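Local coordinates for protein lovastatin nonaketide synthase, polyketide synthase component (Aspergillus terreus, PDB 7CPX) that builds the nonaketide dihydromonacolin L from malonyl-CoA units, with S-adenosylmethionine and NADPH, in lovastatin biosynthesis, as a homodimeric multidomain polyketide synthase, at residues T265-I270 with A380-R385; P426-V431 with I444-M449; G1597-T1602 with S1616-D1621. The protein carries 2 engineered substitutions. All coordinates share one frame; numbering follows the deposited sequence.

Following the chain from the N terminus, contact 1 (265-270 with 380-385) comes first and closes a loop of 109 residues, bringing helix 369-386 back against the start of strand 268-277. Contact 2 (426-431 with 444-449) then opens and closes a hairpin across only 12 residues. Contact 3 (1597-1602 with 1616-1621) closes another hairpin, across 13 residues, in the methyltransferase fold. The three lie in series, so none nests in or crosses another. Contacts 1 and 2 are neighbours in the ketosynthase, their centres about 7 Å apart; strands 268-277 and 439-446 are adjacent, joined by Val269 O and Glu446 N. Contact 3 sits about 118 Å from contact 1, centre to centre.

Contact 1 of 3, residues T265-I270 with A380-R385; sequences TIECVI and ASFAVR
Arg385 meets Glu267 along most of its length: its aliphatic part runs past the Glu267 carbonyl, with CD 3.2 Å from Glu267 O, and its guanidinium then turns a face to the glutamate side chain. Glu267 CG stands 4.0 Å above that plane, nearer the edge of the group than its middle. Any attraction is probably a loose one of charge: Glu267 OE2 is 4.5 Å from Arg385 NH2 and lies off the guanidinium plane, beyond salt-bridge range. The arginine chain leaves with CG opposite the backbone N (175°) and bends at chi3 (59°), which is consistent with the head group lying beside Glu267. Phe382 also approaches the carboxylate: its CE1 lies 4.2 Å from Glu267 OE1, which sits at the ring edge, and carboxylate and ring planes are 64° apart. Deeper in, Cys268 faces the helix, its CB 4.0 Å from Val384 CG1. The sulfur and the hydroxyl of Ser381 are modelled too close for their relation to be judged.

Outside this shell, Ser16 hydrogen-bonds Glu267 OE1 and so holds the carboxylate from the strand side. Glu267 and Cys268 both face Val13 of strand 11-19, a classic beta bulge; CB of Cys268 points toward the helix.

Strands 11-19 and 268-277 are the innermost strands of two halves; the first runs 3-2-4-5-1, and the second repeats that order with strand 409-410 added at its edge, as in the duplicated thiolase fold, which probably places the bulge where the two halves meet. Helix 369-386 packs over this region, with Ala380 reaching Ile445 of strand 439-446 and both Ala429 and Val431 of strand 428-435, while near its C-terminal end the carbonyl of Val384 accepts a hydrogen bond from Arg427 NE.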
ATOM      1  N   THR A 265      30.432  51.070  -0.131  1.00 96.43           N
ATOM      2  CA  THR A 265      31.639  50.394   0.321  1.00 96.43           C
ATOM      3  C   THR A 265      31.853  49.123  -0.488  1.00 96.43           C
ATOM      4  O   THR A 265      30.915  48.359  -0.733  1.00 96.43           O
ATOM      5  CB  THR A 265      31.542  50.066   1.811  1.00 96.43           C
ATOM      6  OG1 THR A 265      31.511  51.282   2.567  1.00 96.43           O
ATOM      7  CG2 THR A 265      32.736  49.234   2.251  1.00 96.43           C
ATOM      8  N   ILE A 266      33.088  48.901  -0.897  1.00 88.90           N
ATOM      9  CA  ILE A 266      33.424  47.838  -1.832  1.00 88.90           C
ATOM     10  C   ILE A 266      34.011  46.655  -1.082  1.00 88.90           C
ATOM     11  O   ILE A 266      34.906  46.809  -0.242  1.00 88.90           O
ATOM     12  CB  ILE A 266      34.402  48.355  -2.901  1.00 88.90           C
ATOM     13  CG1 ILE A 266      33.659  49.272  -3.875  1.00 88.90           C
ATOM     14  CG2 ILE A 266      35.059  47.185  -3.612  1.00 88.90           C
ATOM     15  CD1 ILE A 266      34.559  50.075  -4.784  1.00 88.90           C
ATOM     16  N   GLU A 267      33.505  45.462  -1.390  1.00 89.17           N
ATOM     17  CA  GLU A 267      34.069  44.230  -0.857  1.00 89.17           C
ATOM     18  C   GLU A 267      35.211  43.720  -1.727  1.00 89.17           C
ATOM     19  O   GLU A 267      36.232  43.261  -1.206  1.00 89.17           O
ATOM     20  CB  GLU A 267      32.985  43.156  -0.734  1.00 89.17           C
ATOM     21  CG  GLU A 267      31.904  43.475   0.280  1.00 89.17           C
ATOM     22  CD  GLU A 267      30.999  42.291   0.551  1.00 89.17           C
ATOM     23  OE1 GLU A 267      31.092  41.289  -0.189  1.00 89.17           O
ATOM     24  OE2 GLU A 267      30.197  42.357   1.506  1.00 89.17           O
ATOM     25  N   CYS A 268      35.059  43.787  -3.046  1.00 85.15           N
ATOM     26  CA  CYS A 268      36.150  43.402  -3.936  1.00 85.15           C
ATOM     27  C   CYS A 268      35.811  43.876  -5.340  1.00 85.15           C
ATOM     28  O   CYS A 268      34.763  44.476  -5.572  1.00 85.15           O
ATOM     29  CB  CYS A 268      36.401  41.893  -3.913  1.00 85.15           C
ATOM     30  SG  CYS A 268      35.048  40.897  -4.561  1.00 85.15           S
ATOM     31  N   VAL A 269      36.709  43.592  -6.277  1.00 84.70           N
ATOM     32  CA  VAL A 269      36.558  43.993  -7.668  1.00 84.70           C
ATOM     33  C   VAL A 269      36.636  42.741  -8.526  1.00 84.70           C
ATOM     34  O   VAL A 269      37.697  42.118  -8.635  1.00 84.70           O
ATOM     35  CB  VAL A 269      37.628  45.011  -8.084  1.00 84.70           C
ATOM     36  CG1 VAL A 269      37.789  45.023  -9.592  1.00 84.70           C
ATOM     37  CG2 VAL A 269      37.268  46.395  -7.582  1.00 84.70           C
ATOM     38  N   ILE A 270      35.520  42.380  -9.153  1.00 80.72           N
ATOM     39  CA  ILE A 270      35.500  41.332 -10.166  1.00 80.72           C
ATOM     40  C   ILE A 270      35.996  41.973 -11.458  1.00 80.72           C
ATOM     41  O   ILE A 270      35.241  42.637 -12.173  1.00 80.72           O
ATOM     42  CB  ILE A 270      34.109  40.719 -10.329  1.00 80.72           C
ATOM     43  CG1 ILE A 270      33.620  40.168  -8.989  1.00 80.72           C
ATOM     44  CG2 ILE A 270      34.137  39.615 -11.368  1.00 80.72           C
ATOM     45  CD1 ILE A 270      32.227  39.597  -9.035  1.00 80.72           C
ATOM     46  N   ALA A 380      37.328  33.963  -2.417  1.00 81.81           N
ATOM     47  CA  ALA A 380      38.282  34.799  -3.131  1.00 81.81           C
ATOM     48  C   ALA A 380      38.093  36.265  -2.772  1.00 81.81           C
ATOM     49  O   ALA A 380      39.058  37.039  -2.754  1.00 81.81           O
ATOM     50  CB  ALA A 380      38.143  34.594  -4.636  1.00 81.81           C
ATOM     51  N   SER A 381      36.856  36.668  -2.480  1.00 83.64           N
ATOM     52  CA  SER A 381      36.595  38.069  -2.171  1.00 83.64           C
ATOM     53  C   SER A 381      37.163  38.436  -0.807  1.00 83.64           C
ATOM     54  O   SER A 381      38.107  39.229  -0.706  1.00 83.64           O
ATOM     55  CB  SER A 381      35.090  38.343  -2.220  1.00 83.64           C
ATOM     56  OG  SER A 381      34.802  39.677  -1.844  1.00 83.64           O
ATOM     57  N   PHE A 382      36.630  37.825   0.253  1.00 86.01           N
ATOM     58  CA  PHE A 382      37.078  38.159   1.599  1.00 86.01           C
ATOM     59  C   PHE A 382      38.594  38.075   1.688  1.00 86.01           C
ATOM     60  O   PHE A 382      39.260  39.020   2.128  1.00 86.01           O
ATOM     61  CB  PHE A 382      36.431  37.218   2.615  1.00 86.01           C
ATOM     62  CG  PHE A 382      34.933  37.181   2.544  1.00 86.01           C
ATOM     63  CD1 PHE A 382      34.213  38.307   2.188  1.00 86.01           C
ATOM     64  CD2 PHE A 382      34.245  36.017   2.829  1.00 86.01           C
ATOM     65  CE1 PHE A 382      32.837  38.272   2.121  1.00 86.01           C
ATOM     66  CE2 PHE A 382      32.869  35.974   2.766  1.00 86.01           C
ATOM     67  CZ  PHE A 382      32.163  37.103   2.410  1.00 86.01           C
ATOM     68  N   ALA A 383      39.154  36.955   1.231  1.00 86.11           N
ATOM     69  CA  ALA A 383      40.602  36.795   1.206  1.00 86.11           C
ATOM     70  C   ALA A 383      41.271  38.026   0.614  1.00 86.11           C
ATOM     71  O   ALA A 383      42.073  38.696   1.274  1.00 86.11           O
ATOM     72  CB  ALA A 383      40.969  35.546   0.404  1.00 86.11           C
ATOM     73  N   VAL A 384      40.925  38.356  -0.632  1.00 85.54           N
ATOM     74  CA  VAL A 384      41.628  39.438  -1.307  1.00 85.54           C
ATOM     75  C   VAL A 384      41.406  40.752  -0.574  1.00 85.54           C
ATOM     76  O   VAL A 384      42.260  41.645  -0.614  1.00 85.54           O
ATOM     77  CB  VAL A 384      41.196  39.524  -2.784  1.00 85.54           C
ATOM     78  CG1 VAL A 384      40.032  40.480  -2.959  1.00 85.54           C
ATOM     79  CG2 VAL A 384      42.365  39.944  -3.657  1.00 85.54           C
ATOM     80  N   ARG A 385      40.271  40.895   0.115  1.00 88.11           N
ATOM     81  CA  ARG A 385      40.023  42.120   0.863  1.00 88.11           C
ATOM     82  C   ARG A 385      40.825  42.155   2.158  1.00 88.11           C
ATOM     83  O   ARG A 385      41.236  43.231   2.606  1.00 88.11           O
ATOM     84  CB  ARG A 385      38.531  42.267   1.159  1.00 88.11           C
ATOM     85  CG  ARG A 385      38.195  43.456   2.046  1.00 88.11           C
ATOM     86  CD  ARG A 385      36.756  43.903   1.850  1.00 88.11           C
ATOM     87  NE  ARG A 385      35.802  42.842   2.157  1.00 88.11           N
ATOM     88  CZ  ARG A 385      35.048  42.789   3.247  1.00 88.11           C
ATOM     89  NH1 ARG A 385      35.089  43.738   4.170  1.00 88.11           N
ATOM     90  NH2 ARG A 385      34.224  41.758   3.415  1.00 88.11           N
TER

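Contact 2 of 3, residues P426-V431 with I444-M449; sequences PRRASV and IIEEYM
Glu446 OE2 is gripped by two arginines. Arg428 NE bonds Glu446 OE2 at 2.6 Å, Arg428 NH2 adds a weak bond, and Arg271 forms a second salt bridge. The NE donor arrives on the anti side, 33° out of the carboxylate plane, and the guanidinium and carboxylate planes stand 75° apart. With CG of Arg428 opposite its own backbone N (chi1 -174°), the arginine lies alongside Glu446 and Ile444, its CD 3.8 Å from Ile444 CG2.

Beyond the strand ends, Glu447 takes Arg427 N on OE2 at 3.0 Å. The same carboxylate lies over the centre of the Arg427 guanidinium and is salt-bridged to it, though the place of OE1 is uncertain. Pro426 packs crosswise on Met449, CB to SD 3.5 Å.

Antiparallel pairing fixes the hairpin: Ala429 and Ile445 form a hydrogen-bonded pair, each N-to-O distance 2.9 Å, flanked by non-hydrogen-bonded pairs Arg428-Glu446 and Ser430-Ile444. Further along, Val431 CG2 meets Ile445 CD1 at 3.7 Å; the side chain of His320, a predicted active-site residue, is about 8 Å from that of Val431. Chemically, two arginines converging on buried Glu446 would probably stabilise its ionised form.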
ATOM      1  N   PRO A 426      47.091  45.414  -7.009  1.00 90.99           N
ATOM      2  CA  PRO A 426      46.145  44.872  -6.031  1.00 90.99           C
ATOM      3  C   PRO A 426      46.312  43.372  -5.871  1.00 90.99           C
ATOM      4  O   PRO A 426      46.725  42.666  -6.793  1.00 90.99           O
ATOM      5  CB  PRO A 426      44.779  45.216  -6.630  1.00 90.99           C
ATOM      6  CG  PRO A 426      45.025  45.250  -8.090  1.00 90.99           C
ATOM      7  CD  PRO A 426      46.415  45.799  -8.261  1.00 90.99           C
ATOM      8  N   ARG A 427      45.987  42.887  -4.675  1.00 87.32           N
ATOM      9  CA  ARG A 427      45.905  41.450  -4.467  1.00 87.32           C
ATOM     10  C   ARG A 427      44.923  40.861  -5.466  1.00 87.32           C
ATOM     11  O   ARG A 427      43.829  41.395  -5.660  1.00 87.32           O
ATOM     12  CB  ARG A 427      45.460  41.141  -3.040  1.00 87.32           C
ATOM     13  CG  ARG A 427      46.462  41.533  -1.972  1.00 87.32           C
ATOM     14  CD  ARG A 427      46.017  41.050  -0.605  1.00 87.32           C
ATOM     15  NE  ARG A 427      44.933  41.856  -0.055  1.00 87.32           N
ATOM     16  CZ  ARG A 427      45.104  42.921   0.715  1.00 87.32           C
ATOM     17  NH1 ARG A 427      46.311  43.352   1.043  1.00 87.32           N
ATOM     18  NH2 ARG A 427      44.038  43.573   1.166  1.00 87.32           N
ATOM     19  N   ARG A 428      45.320  39.769  -6.113  1.00 86.82           N
ATOM     20  CA  ARG A 428      44.515  39.157  -7.161  1.00 86.82           C
ATOM     21  C   ARG A 428      44.299  37.689  -6.833  1.00 86.82           C
ATOM     22  O   ARG A 428      45.256  36.966  -6.542  1.00 86.82           O
ATOM     23  CB  ARG A 428      45.181  39.308  -8.530  1.00 86.82           C
ATOM     24  CG  ARG A 428      44.317  38.822  -9.680  1.00 86.82           C
ATOM     25  CD  ARG A 428      44.947  39.125 -11.029  1.00 86.82           C
ATOM     26  NE  ARG A 428      45.177  40.553 -11.224  1.00 86.82           N
ATOM     27  CZ  ARG A 428      46.329  41.172 -10.999  1.00 86.82           C
ATOM     28  NH1 ARG A 428      47.395  40.518 -10.564  1.00 86.82           N
ATOM     29  NH2 ARG A 428      46.412  42.481 -11.211  1.00 86.82           N
ATOM     30  N   ALA A 429      43.044  37.260  -6.885  1.00 82.48           N
ATOM     31  CA  ALA A 429      42.650  35.876  -6.701  1.00 82.48           C
ATOM     32  C   ALA A 429      41.831  35.426  -7.902  1.00 82.48           C
ATOM     33  O   ALA A 429      41.372  36.234  -8.714  1.00 82.48           O
ATOM     34  CB  ALA A 429      41.844  35.696  -5.410  1.00 82.48           C
ATOM     35  N   SER A 430      41.650  34.115  -8.010  1.00 82.16           N
ATOM     36  CA  SER A 430      40.887  33.533  -9.101  1.00 82.16           C
ATOM     37  C   SER A 430      39.933  32.485  -8.552  1.00 82.16           C
ATOM     38  O   SER A 430      40.242  31.783  -7.588  1.00 82.16           O
ATOM     39  CB  SER A 430      41.808  32.912 -10.149  1.00 82.16           C
ATOM     40  OG  SER A 430      42.379  33.909 -10.977  1.00 82.16           O
ATOM     41  N   VAL A 431      38.769  32.391  -9.184  1.00 79.53           N
ATOM     42  CA  VAL A 431      37.713  31.474  -8.779  1.00 79.53           C
ATOM     43  C   VAL A 431      37.356  30.611  -9.975  1.00 79.53           C
ATOM     44  O   VAL A 431      37.112  31.133 -11.067  1.00 79.53           O
ATOM     45  CB  VAL A 431      36.466  32.221  -8.272  1.00 79.53           C
ATOM     46  CG1 VAL A 431      35.432  31.236  -7.765  1.00 79.53           C
ATOM     47  CG2 VAL A 431      36.836  33.209  -7.185  1.00 79.53           C
ATOM     48  N   ILE A 444      38.137  36.477 -12.189  1.00 82.50           N
ATOM     49  CA  ILE A 444      39.337  37.117 -11.671  1.00 82.50           C
ATOM     50  C   ILE A 444      38.885  38.220 -10.728  1.00 82.50           C
ATOM     51  O   ILE A 444      38.116  39.104 -11.119  1.00 82.50           O
ATOM     52  CB  ILE A 444      40.213  37.670 -12.805  1.00 82.50           C
ATOM     53  CG1 ILE A 444      40.606  36.542 -13.762  1.00 82.50           C
ATOM     54  CG2 ILE A 444      41.451  38.335 -12.235  1.00 82.50           C
ATOM     55  CD1 ILE A 444      41.387  37.004 -14.973  1.00 82.50           C
ATOM     56  N   ILE A 445      39.348  38.167  -9.484  1.00 81.39           N
ATOM     57  CA  ILE A 445      38.921  39.099  -8.452  1.00 81.39           C
ATOM     58  C   ILE A 445      40.155  39.774  -7.875  1.00 81.39           C
ATOM     59  O   ILE A 445      41.263  39.234  -7.928  1.00 81.39           O
ATOM     60  CB  ILE A 445      38.111  38.383  -7.351  1.00 81.39           C
ATOM     61  CG1 ILE A 445      37.007  37.540  -7.992  1.00 81.39           C
ATOM     62  CG2 ILE A 445      37.514  39.393  -6.385  1.00 81.39           C
ATOM     63  CD1 ILE A 445      36.138  36.812  -7.008  1.00 81.39           C
ATOM     64  N   GLU A 446      39.958  40.972  -7.338  1.00 86.92           N
ATOM     65  CA  GLU A 446      41.055  41.759  -6.806  1.00 86.92           C
ATOM     66  C   GLU A 446      40.550  42.576  -5.628  1.00 86.92           C
ATOM     67  O   GLU A 446      39.345  42.771  -5.454  1.00 86.92           O
ATOM     68  CB  GLU A 446      41.652  42.681  -7.875  1.00 86.92           C
ATOM     69  CG  GLU A 446      42.166  41.959  -9.107  1.00 86.92           C
ATOM     70  CD  GLU A 446      42.730  42.908 -10.143  1.00 86.92           C
ATOM     71  OE1 GLU A 446      42.559  44.135  -9.981  1.00 86.92           O
ATOM     72  OE2 GLU A 446      43.346  42.432 -11.119  1.00 86.92           O
ATOM     73  N   GLU A 447      41.487  43.036  -4.808  1.00 88.76           N
ATOM     74  CA  GLU A 447      41.140  43.974  -3.754  1.00 88.76           C
ATOM     75  C   GLU A 447      40.903  45.351  -4.356  1.00 88.76           C
ATOM     76  O   GLU A 447      41.588  45.760  -5.297  1.00 88.76           O
ATOM     77  CB  GLU A 447      42.251  44.044  -2.708  1.00 88.76           C
ATOM     78  CG  GLU A 447      43.532  44.708  -3.197  1.00 88.76           C
ATOM     79  CD  GLU A 447      44.563  44.858  -2.100  1.00 88.76           C
ATOM     80  OE1 GLU A 447      44.164  45.017  -0.927  1.00 88.76           O
ATOM     81  OE2 GLU A 447      45.773  44.820  -2.407  1.00 88.76           O
ATOM     82  N   TYR A 448      39.925  46.070  -3.816  1.00 92.21           N
ATOM     83  CA  TYR A 448      39.729  47.453  -4.223  1.00 92.21           C
ATOM     84  C   TYR A 448      40.789  48.318  -3.553  1.00 92.21           C
ATOM     85  O   TYR A 448      40.868  48.377  -2.322  1.00 92.21           O
ATOM     86  CB  TYR A 448      38.327  47.933  -3.865  1.00 92.21           C
ATOM     87  CG  TYR A 448      38.125  49.399  -4.165  1.00 92.21           C
ATOM     88  CD1 TYR A 448      38.352  49.900  -5.438  1.00 92.21           C
ATOM     89  CD2 TYR A 448      37.717  50.280  -3.179  1.00 92.21           C
ATOM     90  CE1 TYR A 448      38.178  51.237  -5.719  1.00 92.21           C
ATOM     91  CE2 TYR A 448      37.540  51.621  -3.449  1.00 92.21           C
ATOM     92  CZ  TYR A 448      37.771  52.094  -4.722  1.00 92.21           C
ATOM     93  OH  TYR A 448      37.597  53.430  -4.999  1.00 92.21           O
ATOM     94  N   MET A 449      41.604  48.986  -4.368  1.00 98.47           N
ATOM     95  CA  MET A 449      42.778  49.682  -3.857  1.00 98.47           C
ATOM     96  C   MET A 449      42.422  50.880  -2.987  1.00 98.47           C
ATOM     97  O   MET A 449      43.266  51.333  -2.206  1.00 98.47           O
ATOM     98  CB  MET A 449      43.654  50.128  -5.027  1.00 98.47           C
ATOM     99  CG  MET A 449      44.184  48.974  -5.864  1.00 98.47           C
ATOM    100  SD  MET A 449      45.758  48.336  -5.263  1.00 98.47           S
ATOM    101  CE  MET A 449      46.869  49.624  -5.822  1.00 98.47           C
TER

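Contact 3 of 3, residues G1597-T1602 with S1616-D1621; sequences GVDSRT and STHAID
Asp1599 and His1618 both turn CG opposite their own carbonyl carbons (chi1 -59° and -49°), which lays the carboxylate over one face of the imidazole. Asp1599 CG stands 3.6 Å above the ring centre, and the two planes are 44° apart. The modelled OD2 comes too near the ring atoms to be placed with confidence, so the detail of this approach is doubtful.

The backbone pairing is irregular here. Ser1616 O accepts a bond from Ser1600 N at 3.1 Å and a weak one from Asp1599 N, so two consecutive residues face one: a classic beta bulge. Ser1616 N returns a bond to Ser1600 O, also 3.1 Å, its donor above the carbonyl plane, completing the antiparallel hydrogen-bonded pair.

Strands 1600-1602 and 1614-1618 form the closing hairpin of a methyltransferase sheet. Strand 1614-1618 is inserted antiparallel between 1542-1547 and 1600-1602, the sheet core matching the 3-2-1-4-5-7-6 order of class I methyltransferases, with strand 1286-1287 added beyond 1600-1602.

On the face shared by Ser1600 and Ser1616, the two CB atoms are 3.6 Å apart, with Ser1616 also touching Leu1429 of helix 1420-1436. Past the bulge, Thr1617 presents CB and CG2 to the carbonyl of Gly1597 and contacts Met1544 on the neighbouring strand.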
ATOM      1  N   GLY A1597      15.062 -65.921 -50.052  1.00156.03           N
ATOM      2  CA  GLY A1597      13.830 -66.593 -50.408  1.00156.03           C
ATOM      3  C   GLY A1597      12.721 -66.316 -49.414  1.00156.03           C
ATOM      4  O   GLY A1597      12.866 -65.558 -48.450  1.00156.03           O
ATOM      5  N   VAL A1598      11.579 -66.957 -49.657  1.00158.29           N
ATOM      6  CA  VAL A1598      10.397 -66.745 -48.831  1.00158.29           C
ATOM      7  C   VAL A1598      10.569 -67.487 -47.514  1.00158.29           C
ATOM      8  O   VAL A1598      10.292 -68.688 -47.421  1.00158.29           O
ATOM      9  CB  VAL A1598       9.119 -67.200 -49.558  1.00158.29           C
ATOM     10  CG1 VAL A1598       7.932 -67.149 -48.616  1.00158.29           C
ATOM     11  CG2 VAL A1598       8.869 -66.331 -50.774  1.00158.29           C
ATOM     12  N   ASP A1599      11.027 -66.771 -46.486  1.00154.82           N
ATOM     13  CA  ASP A1599      11.231 -67.383 -45.180  1.00154.82           C
ATOM     14  C   ASP A1599       9.922 -67.580 -44.429  1.00154.82           C
ATOM     15  O   ASP A1599       9.770 -68.573 -43.711  1.00154.82           O
ATOM     16  CB  ASP A1599      12.187 -66.526 -44.349  1.00154.82           C
ATOM     17  CG  ASP A1599      13.537 -66.354 -45.012  1.00154.82           C
ATOM     18  OD1 ASP A1599      13.993 -67.298 -45.690  1.00154.82           O
ATOM     19  OD2 ASP A1599      14.141 -65.271 -44.861  1.00154.82           O
ATOM     20  N   SER A1600       8.975 -66.656 -44.580  1.00153.19           N
ATOM     21  CA  SER A1600       7.696 -66.740 -43.894  1.00153.19           C
ATOM     22  C   SER A1600       6.584 -66.344 -44.854  1.00153.19           C
ATOM     23  O   SER A1600       6.807 -65.645 -45.845  1.00153.19           O
ATOM     24  CB  SER A1600       7.656 -65.842 -42.652  1.00153.19           C
ATOM     25  OG  SER A1600       6.454 -66.033 -41.926  1.00153.19           O
ATOM     26  N   ARG A1601       5.376 -66.808 -44.544  1.00157.59           N
ATOM     27  CA  ARG A1601       4.199 -66.518 -45.346  1.00157.59           C
ATOM     28  C   ARG A1601       3.004 -66.339 -44.422  1.00157.59           C
ATOM     29  O   ARG A1601       3.068 -66.618 -43.223  1.00157.59           O
ATOM     30  CB  ARG A1601       3.913 -67.631 -46.360  1.00157.59           C
ATOM     31  CG  ARG A1601       5.081 -67.967 -47.269  1.00157.59           C
ATOM     32  CD  ARG A1601       4.691 -68.989 -48.328  1.00157.59           C
ATOM     33  NE  ARG A1601       4.171 -70.221 -47.745  1.00157.59           N
ATOM     34  CZ  ARG A1601       2.888 -70.458 -47.496  1.00157.59           C
ATOM     35  NH1 ARG A1601       1.952 -69.563 -47.764  1.00157.59           N
ATOM     36  NH2 ARG A1601       2.537 -71.624 -46.962  1.00157.59           N
ATOM     37  N   THR A1602       1.907 -65.862 -44.996  1.00158.67           N
ATOM     38  CA  THR A1602       0.642 -65.771 -44.284  1.00158.67           C
ATOM     39  C   THR A1602      -0.275 -66.908 -44.709  1.00158.67           C
ATOM     40  O   THR A1602      -0.286 -67.322 -45.872  1.00158.67           O
ATOM     41  CB  THR A1602      -0.039 -64.429 -44.551  1.00158.67           C
ATOM     42  OG1 THR A1602      -0.193 -64.238 -45.963  1.00158.67           O
ATOM     43  CG2 THR A1602       0.784 -63.295 -43.974  1.00158.67           C
ATOM     44  N   SER A1616       8.049 -62.813 -45.549  1.00152.85           N
ATOM     45  CA  SER A1616       9.257 -62.349 -44.880  1.00152.85           C
ATOM     46  C   SER A1616      10.462 -63.037 -45.496  1.00152.85           C
ATOM     47  O   SER A1616      10.433 -64.245 -45.752  1.00152.85           O
ATOM     48  CB  SER A1616       9.216 -62.637 -43.378  1.00152.85           C
ATOM     49  OG  SER A1616       9.822 -63.884 -43.085  1.00152.85           O
ATOM     50  N   THR A1617      11.522 -62.268 -45.731  1.00154.58           N
ATOM     51  CA  THR A1617      12.731 -62.800 -46.343  1.00154.58           C
ATOM     52  C   THR A1617      13.951 -62.137 -45.727  1.00154.58           C
ATOM     53  O   THR A1617      13.864 -61.042 -45.171  1.00154.58           O
ATOM     54  CB  THR A1617      12.734 -62.581 -47.860  1.00154.58           C
ATOM     55  OG1 THR A1617      12.986 -61.200 -48.148  1.00154.58           O
ATOM     56  CG2 THR A1617      11.395 -62.980 -48.454  1.00154.58           C
ATOM     57  N   HIS A1618      15.093 -62.812 -45.831  1.00152.06           N
ATOM     58  CA  HIS A1618      16.359 -62.255 -45.382  1.00152.06           C
ATOM     59  C   HIS A1618      17.167 -61.758 -46.573  1.00152.06           C
ATOM     60  O   HIS A1618      17.081 -62.299 -47.678  1.00152.06           O
ATOM     61  CB  HIS A1618      17.178 -63.296 -44.615  1.00152.06           C
ATOM     62  CG  HIS A1618      16.407 -64.018 -43.556  1.00152.06           C
ATOM     63  ND1 HIS A1618      15.331 -63.457 -42.900  1.00152.06           N
ATOM     64  CD2 HIS A1618      16.552 -65.262 -43.042  1.00152.06           C
ATOM     65  CE1 HIS A1618      14.852 -64.323 -42.025  1.00152.06           C
ATOM     66  NE2 HIS A1618      15.574 -65.426 -42.092  1.00152.06           N
ATOM     67  N   ALA A1619      17.960 -60.714 -46.334  1.00150.83           N
ATOM     68  CA  ALA A1619      18.895 -60.204 -47.337  1.00150.83           C
ATOM     69  C   ALA A1619      20.125 -61.105 -47.317  1.00150.83           C
ATOM     70  O   ALA A1619      21.156 -60.803 -46.708  1.00150.83           O
ATOM     71  CB  ALA A1619      19.250 -58.750 -47.059  1.00150.83           C
ATOM     72  N   ILE A1620      20.006 -62.243 -48.003  1.00149.62           N
ATOM     73  CA  ILE A1620      21.009 -63.289 -47.875  1.00149.62           C
ATOM     74  C   ILE A1620      22.374 -62.779 -48.323  1.00149.62           C
ATOM     75  O   ILE A1620      22.492 -61.878 -49.165  1.00149.62           O
ATOM     76  CB  ILE A1620      20.601 -64.538 -48.672  1.00149.62           C
ATOM     77  CG1 ILE A1620      21.345 -65.767 -48.144  1.00149.62           C
ATOM     78  CG2 ILE A1620      20.893 -64.347 -50.152  1.00149.62           C
ATOM     79  CD1 ILE A1620      20.771 -67.080 -48.623  1.00149.62           C
ATOM     80  N   ASP A1621      23.414 -63.372 -47.750  1.00147.51           N
ATOM     81  CA  ASP A1621      24.801 -63.012 -48.008  1.00147.51           C
ATOM     82  C   ASP A1621      25.643 -64.226 -47.622  1.00147.51           C
ATOM     83  O   ASP A1621      25.121 -65.342 -47.534  1.00147.51           O
ATOM     84  CB  ASP A1621      25.175 -61.733 -47.240  1.00147.51           C
ATOM     85  CG  ASP A1621      26.390 -61.036 -47.820  1.00147.51           C
ATOM     86  OD1 ASP A1621      27.277 -61.735 -48.354  1.00147.51           O
ATOM     87  OD2 ASP A1621      26.459 -59.792 -47.744  1.00147.51           O
TER